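Local coordinates for AlyGC (Glaciecola chathamensis, PDB 5GKD), which cleaves alginate as a polysaccharide lyase of family 6, probably by beta-elimination, with a calcium ion bound in its parallel beta-helix, at residues 150-155 with 162-167; 158-163 with 190-195. One frame throughout, in Å; residues are numbered along the deposited sequence.

How the contacts relate
Both contacts lie in the calcium-binding parallel beta-helix of the chain, and their centres are about 9 Å apart. Along the chain the segments run 150-155, 158-163, 162-167 and 190-195, the middle two overlapping at Asn162 and His163. Contact 1 joins strand 150-152 to strand 165-167, which belong to different parallel sheets of the solenoid. The loop between these strands supplies 158-163 to contact 2, where it meets the loop following strand 185-188. A probable hydrogen bond, Gln160 NE2 to Leu154 O at 3.0 Å, ties the contacts directly. Contact 1 thus packs side chains between two sheets inside the coil, while contact 2 joins the corresponding loops of successive coils at the surface.

Contact 1: 150-155 with 162-167; sequences MAVRLT and NHHRID. With PO4 (phosphate ion), chain G.
The imidazole of His164 meets Val152 CG1 at its edge, in the ring plane, 4.0 Å from CD2, while one ring face carries CB of Asn162. A water in the ring plane, 2.8 Å from His164 NE2, also hydrogen-bonds Arg153 O and so bridges the segments; ND1 is hydrogen-bonded to the backbone N of Asn133. The Asn162 amide comes next: its ND2 lies 3.6 Å from Leu154 CD2, the two side chains crossing at about a right angle, and it also touches Val152 CG1. ND2 hydrogen-bonds Ser197 OG and Ser159 O, whereas OD1 takes Thr199 OG1 and, on a lone pair at 2.9 Å (168° at the hydrogen), His164 N, an Asx turn. Arg153 points away; Thr155 CG2 lies over one face of its guanidinium, and at the edge NE and NH2 hydrogen-bond O1 (3.0 Å) and O4 (2.6 Å) of a phosphate, probably from the crystallisation liquor, which Tyr129 and Arg94 hold too. Deeper in, the contact is wholly apolar. Met150, extended with CG anti to N (chi1 176°), brings CE tip to tip with Ile166 CD1 at 3.8 Å, and Val152 CG2 passes the same CD1 at 4.0 Å. Strand 150-152 is flanked by strands 124-128 and 185-188, strand 165-167 by 134-141 and 200-207, so these side chains fill the interior between two sheets of the beta-helix.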
loop_
_atom_site.group_PDB
_atom_site.type_symbol
_atom_site.label_atom_id
_atom_site.label_comp_id
_atom_site.label_asym_id
_atom_site.label_seq_id
_atom_site.Cartn_x
_atom_site.Cartn_y
_atom_site.Cartn_z
ATOM N N MET A 150 -15.211 -22.037 -4.839
ATOM C CA MET A 150 -16.338 -22.773 -4.288
ATOM C C MET A 150 -15.849 -23.779 -3.267
ATOM O O MET A 150 -14.871 -24.486 -3.512
ATOM C CB MET A 150 -17.109 -23.512 -5.367
ATOM C CG MET A 150 -18.231 -24.360 -4.810
ATOM S SD MET A 150 -19.240 -25.037 -6.117
ATOM C CE MET A 150 -20.598 -25.703 -5.159
ATOM N N ALA A 151 -16.544 -23.856 -2.136
ATOM C CA ALA A 151 -16.185 -24.798 -1.094
ATOM C C ALA A 151 -17.438 -25.434 -0.498
ATOM O O ALA A 151 -18.527 -24.862 -0.534
ATOM C CB ALA A 151 -15.352 -24.114 -0.002
ATOM N N VAL A 152 -17.269 -26.641 0.026
ATOM C CA VAL A 152 -18.253 -27.320 0.865
ATOM C C VAL A 152 -17.731 -27.252 2.290
ATOM O O VAL A 152 -16.623 -27.724 2.560
ATOM C CB VAL A 152 -18.441 -28.786 0.439
ATOM C CG1 VAL A 152 -19.206 -29.550 1.499
ATOM C CG2 VAL A 152 -19.123 -28.881 -0.902
ATOM N N ARG A 153 -18.497 -26.650 3.189
ATOM C CA ARG A 153 -18.105 -26.531 4.586
ATOM C C ARG A 153 -18.626 -27.710 5.387
ATOM O O ARG A 153 -19.708 -28.225 5.130
ATOM C CB ARG A 153 -18.655 -25.254 5.230
ATOM C CG ARG A 153 -18.002 -23.983 4.820
ATOM C CD ARG A 153 -16.610 -23.845 5.399
ATOM N NE ARG A 153 -16.516 -22.999 6.586
ATOM C CZ ARG A 153 -15.553 -23.150 7.490
ATOM N NH1 ARG A 153 -14.668 -24.131 7.346
ATOM N NH2 ARG A 153 -15.472 -22.360 8.547
ATOM N N LEU A 154 -17.886 -28.067 6.430
ATOM C CA LEU A 154 -18.201 -29.239 7.235
ATOM C C LEU A 154 -18.173 -28.910 8.720
ATOM O O LEU A 154 -17.872 -29.771 9.550
ATOM C CB LEU A 154 -17.220 -30.360 6.928
ATOM C CG LEU A 154 -17.253 -30.780 5.465
ATOM C CD1 LEU A 154 -16.094 -31.717 5.210
ATOM C CD2 LEU A 154 -18.578 -31.434 5.153
ATOM N N THR A 155 -18.472 -27.666 9.068
ATOM C CA THR A 155 -18.081 -27.192 10.384
ATOM C C THR A 155 -18.926 -27.790 11.494
ATOM O O THR A 155 -18.460 -27.854 12.629
ATOM C CB THR A 155 -18.090 -25.664 10.407
ATOM O OG1 THR A 155 -19.298 -25.175 9.848
ATOM C CG2 THR A 155 -16.961 -25.157 9.562
ATOM N N ASN A 162 -23.226 -34.995 3.706
ATOM C CA ASN A 162 -24.177 -34.128 3.025
ATOM C C ASN A 162 -24.743 -34.731 1.750
ATOM O O ASN A 162 -25.877 -34.422 1.392
ATOM C CB ASN A 162 -23.525 -32.776 2.705
ATOM C CG ASN A 162 -22.110 -32.917 2.112
ATOM O OD1 ASN A 162 -21.945 -33.362 0.972
ATOM N ND2 ASN A 162 -21.094 -32.534 2.890
ATOM N N HIS A 163 -23.977 -35.554 1.041
ATOM C CA HIS A 163 -24.375 -36.037 -0.282
ATOM C C HIS A 163 -24.676 -34.891 -1.240
ATOM O O HIS A 163 -25.506 -35.032 -2.142
ATOM C CB HIS A 163 -25.580 -36.992 -0.195
ATOM C CG HIS A 163 -25.285 -38.235 0.573
ATOM N ND1 HIS A 163 -24.641 -39.317 0.017
ATOM C CD2 HIS A 163 -25.484 -38.543 1.874
ATOM C CE1 HIS A 163 -24.487 -40.253 0.936
ATOM N NE2 HIS A 163 -24.989 -39.806 2.070
ATOM N N HIS A 164 -24.006 -33.755 -1.057
ATOM C CA HIS A 164 -24.164 -32.643 -1.984
ATOM C C HIS A 164 -23.769 -33.084 -3.385
ATOM O O HIS A 164 -22.892 -33.930 -3.564
ATOM C CB HIS A 164 -23.298 -31.446 -1.563
ATOM C CG HIS A 164 -23.751 -30.760 -0.309
ATOM N ND1 HIS A 164 -25.076 -30.571 0.006
ATOM C CD2 HIS A 164 -23.042 -30.204 0.703
ATOM C CE1 HIS A 164 -25.167 -29.923 1.156
ATOM N NE2 HIS A 164 -23.946 -29.705 1.608
ATOM N N ARG A 165 -24.426 -32.510 -4.383
ATOM C CA ARG A 165 -24.158 -32.816 -5.781
ATOM C C ARG A 165 -23.721 -31.550 -6.516
ATOM O O ARG A 165 -24.449 -30.548 -6.531
ATOM C CB ARG A 165 -25.388 -33.434 -6.440
ATOM C CG ARG A 165 -25.151 -33.792 -7.890
ATOM C CD ARG A 165 -26.363 -34.438 -8.570
ATOM N NE ARG A 165 -26.046 -34.703 -9.968
ATOM C CZ ARG A 165 -26.939 -34.894 -10.930
ATOM N NH1 ARG A 165 -28.240 -34.858 -10.664
ATOM N NH2 ARG A 165 -26.516 -35.115 -12.163
ATOM N N ILE A 166 -22.537 -31.597 -7.124
ATOM C CA ILE A 166 -21.957 -30.465 -7.840
ATOM C C ILE A 166 -21.681 -30.925 -9.265
ATOM O O ILE A 166 -20.730 -31.675 -9.505
ATOM C CB ILE A 166 -20.685 -29.954 -7.152
ATOM C CG1 ILE A 166 -21.002 -29.567 -5.701
ATOM C CG2 ILE A 166 -20.049 -28.817 -7.966
ATOM C CD1 ILE A 166 -19.791 -29.380 -4.809
ATOM N N ASP A 167 -22.519 -30.504 -10.213
ATOM C CA ASP A 167 -22.498 -31.158 -11.509
ATOM C C ASP A 167 -22.773 -30.172 -12.628
ATOM O O ASP A 167 -23.483 -29.186 -12.446
ATOM C CB ASP A 167 -23.514 -32.309 -11.576
ATOM C CG ASP A 167 -24.951 -31.830 -11.508
ATOM O OD1 ASP A 167 -25.444 -31.627 -10.394
ATOM O OD2 ASP A 167 -25.591 -31.658 -12.567
HETATM P P PO4 G . -17.615 -19.709 8.322
HETATM O O1 PO4 G . -18.305 -20.968 7.848
HETATM O O2 PO4 G . -18.546 -18.824 9.127
HETATM O O3 PO4 G . -17.112 -18.973 7.104
HETATM O O4 PO4 G . -16.452 -20.068 9.216
HETATM O O HOH W 1 -22.254 -28.983 3.771
#

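Contact 2: 158-163 with 190-195; sequences SSQQNH and SHHSLT
Gln160 and Thr195 form the close part of this contact, their side chains crossing at about a right angle. Thr195 CG2 lies 3.7 Å from Gln160 NE2, and Thr195 OG1 is equally near Gln160 CG, so the threonine bears on both the amide and the methylene before it. No side-chain hydrogen bond joins the segments; the amide nitrogen of Gln160 is already hydrogen-bonded to Leu154 O. Thr195 is held from its own side: with OG1 between N and the carbonyl carbon (chi1 71°), the hydroxyl donates to His192 O at 2.7 Å, in the carbonyl plane, and Thr195 N reaches the same oxygen at 3.1 Å. By contrast, the side toward His192 is loose. His192 ND1 stays 4.4 Å from Gln160 NE2, the approach to the ring is oblique, and the flanking Gln161, His191 and Leu194 are solvent-exposed. Only 110 Å² is buried in all. Beyond the side chains, backbone hydrogen bonds between Gln161 and Asp196 and between Asn162 and Ser197 join the same two loops. The type I turn His192-Thr195 and its neighbouring loop are thus stacked corners of successive coils, as expected at the surface of a parallel beta-helix of the pectate lyase-like clan.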
loop_
_atom_site.group_PDB
_atom_site.type_symbol
_atom_site.label_atom_id
_atom_site.label_comp_id
_atom_site.label_asym_id
_atom_site.label_seq_id
_atom_site.Cartn_x
_atom_site.Cartn_y
_atom_site.Cartn_z
ATOM N N SER A 158 -24.304 -31.126 11.131
ATOM C CA SER A 158 -25.432 -30.806 10.257
ATOM C C SER A 158 -25.008 -30.553 8.817
ATOM O O SER A 158 -25.848 -30.625 7.921
ATOM C CB SER A 158 -26.182 -29.577 10.774
ATOM O OG SER A 158 -26.616 -29.778 12.098
ATOM N N SER A 159 -23.738 -30.233 8.587
ATOM C CA SER A 159 -23.199 -30.023 7.251
ATOM C C SER A 159 -22.327 -31.186 6.773
ATOM O O SER A 159 -21.920 -31.200 5.609
ATOM C CB SER A 159 -22.391 -28.718 7.220
ATOM O OG SER A 159 -23.241 -27.591 7.328
ATOM N N GLN A 160 -22.035 -32.150 7.640
ATOM C CA GLN A 160 -21.314 -33.349 7.259
ATOM C C GLN A 160 -22.293 -34.368 6.682
ATOM O O GLN A 160 -23.505 -34.177 6.720
ATOM C CB GLN A 160 -20.558 -33.903 8.467
ATOM C CG GLN A 160 -19.512 -32.929 8.988
ATOM C CD GLN A 160 -19.136 -33.215 10.430
ATOM O OE1 GLN A 160 -19.497 -34.250 10.972
ATOM N NE2 GLN A 160 -18.432 -32.294 11.053
ATOM N N GLN A 161 -21.756 -35.443 6.117
ATOM C CA GLN A 161 -22.561 -36.493 5.481
ATOM C C GLN A 161 -23.649 -35.884 4.598
ATOM O O GLN A 161 -24.838 -36.187 4.721
ATOM C CB GLN A 161 -23.164 -37.425 6.532
ATOM C CG GLN A 161 -22.138 -37.994 7.476
ATOM C CD GLN A 161 -22.727 -38.949 8.475
ATOM O OE1 GLN A 161 -23.311 -39.961 8.102
ATOM N NE2 GLN A 161 -22.582 -38.631 9.763
ATOM N N ASN A 162 -23.226 -34.995 3.706
ATOM C CA ASN A 162 -24.177 -34.128 3.025
ATOM C C ASN A 162 -24.743 -34.731 1.750
ATOM O O ASN A 162 -25.877 -34.422 1.392
ATOM C CB ASN A 162 -23.525 -32.776 2.705
ATOM C CG ASN A 162 -22.110 -32.917 2.112
ATOM O OD1 ASN A 162 -21.945 -33.362 0.972
ATOM N ND2 ASN A 162 -21.094 -32.534 2.890
ATOM N N HIS A 163 -23.977 -35.554 1.041
ATOM C CA HIS A 163 -24.375 -36.037 -0.282
ATOM C C HIS A 163 -24.676 -34.891 -1.240
ATOM O O HIS A 163 -25.506 -35.032 -2.142
ATOM C CB HIS A 163 -25.580 -36.992 -0.195
ATOM C CG HIS A 163 -25.285 -38.235 0.573
ATOM N ND1 HIS A 163 -24.641 -39.317 0.017
ATOM C CD2 HIS A 163 -25.484 -38.543 1.874
ATOM C CE1 HIS A 163 -24.487 -40.253 0.936
ATOM N NE2 HIS A 163 -24.989 -39.806 2.070
ATOM N N SER A 190 -9.037 -28.739 6.758
ATOM C CA SER A 190 -8.194 -29.674 7.499
ATOM C C SER A 190 -8.817 -30.046 8.849
ATOM O O SER A 190 -8.776 -31.210 9.258
ATOM C CB SER A 190 -6.796 -29.087 7.682
ATOM O OG SER A 190 -6.835 -27.996 8.573
ATOM N N HIS A 191 -9.419 -29.074 9.538
ATOM C CA HIS A 191 -10.054 -29.309 10.839
ATOM C C HIS A 191 -11.069 -30.449 10.787
ATOM O O HIS A 191 -11.167 -31.250 11.721
ATOM C CB HIS A 191 -10.737 -28.015 11.289
ATOM C CG HIS A 191 -10.924 -27.879 12.766
ATOM N ND1 HIS A 191 -11.847 -28.619 13.474
ATOM C CD2 HIS A 191 -10.354 -27.033 13.658
ATOM C CE1 HIS A 191 -11.814 -28.261 14.745
ATOM N NE2 HIS A 191 -10.917 -27.300 14.884
ATOM N N HIS A 192 -11.813 -30.551 9.687
ATOM C CA HIS A 192 -12.922 -31.479 9.535
ATOM C C HIS A 192 -12.648 -32.576 8.509
ATOM O O HIS A 192 -13.587 -33.226 8.038
ATOM C CB HIS A 192 -14.175 -30.690 9.162
ATOM C CG HIS A 192 -14.487 -29.615 10.136
ATOM N ND1 HIS A 192 -14.795 -29.884 11.454
ATOM C CD2 HIS A 192 -14.496 -28.270 10.013
ATOM C CE1 HIS A 192 -15.000 -28.750 12.095
ATOM N NE2 HIS A 192 -14.826 -27.757 11.244
ATOM N N SER A 193 -11.379 -32.805 8.175
ATOM C CA SER A 193 -11.030 -33.718 7.097
ATOM C C SER A 193 -11.212 -35.179 7.470
ATOM O O SER A 193 -11.305 -36.016 6.573
ATOM C CB SER A 193 -9.595 -33.466 6.638
ATOM O OG SER A 193 -8.696 -33.527 7.728
ATOM N N LEU A 194 -11.297 -35.508 8.754
ATOM C CA LEU A 194 -11.573 -36.883 9.154
ATOM C C LEU A 194 -13.063 -37.191 9.210
ATOM O O LEU A 194 -13.432 -38.330 9.493
ATOM C CB LEU A 194 -10.915 -37.183 10.506
ATOM C CG LEU A 194 -9.410 -36.915 10.465
ATOM C CD1 LEU A 194 -8.732 -37.257 11.774
ATOM C CD2 LEU A 194 -8.793 -37.715 9.322
ATOM N N THR A 195 -13.924 -36.223 8.928
ATOM C CA THR A 195 -15.346 -36.511 8.832
ATOM C C THR A 195 -15.671 -36.906 7.399
ATOM O O THR A 195 -14.930 -36.590 6.471
ATOM C CB THR A 195 -16.193 -35.306 9.258
ATOM O OG1 THR A 195 -16.109 -34.281 8.266
ATOM C CG2 THR A 195 -15.699 -34.746 10.584
#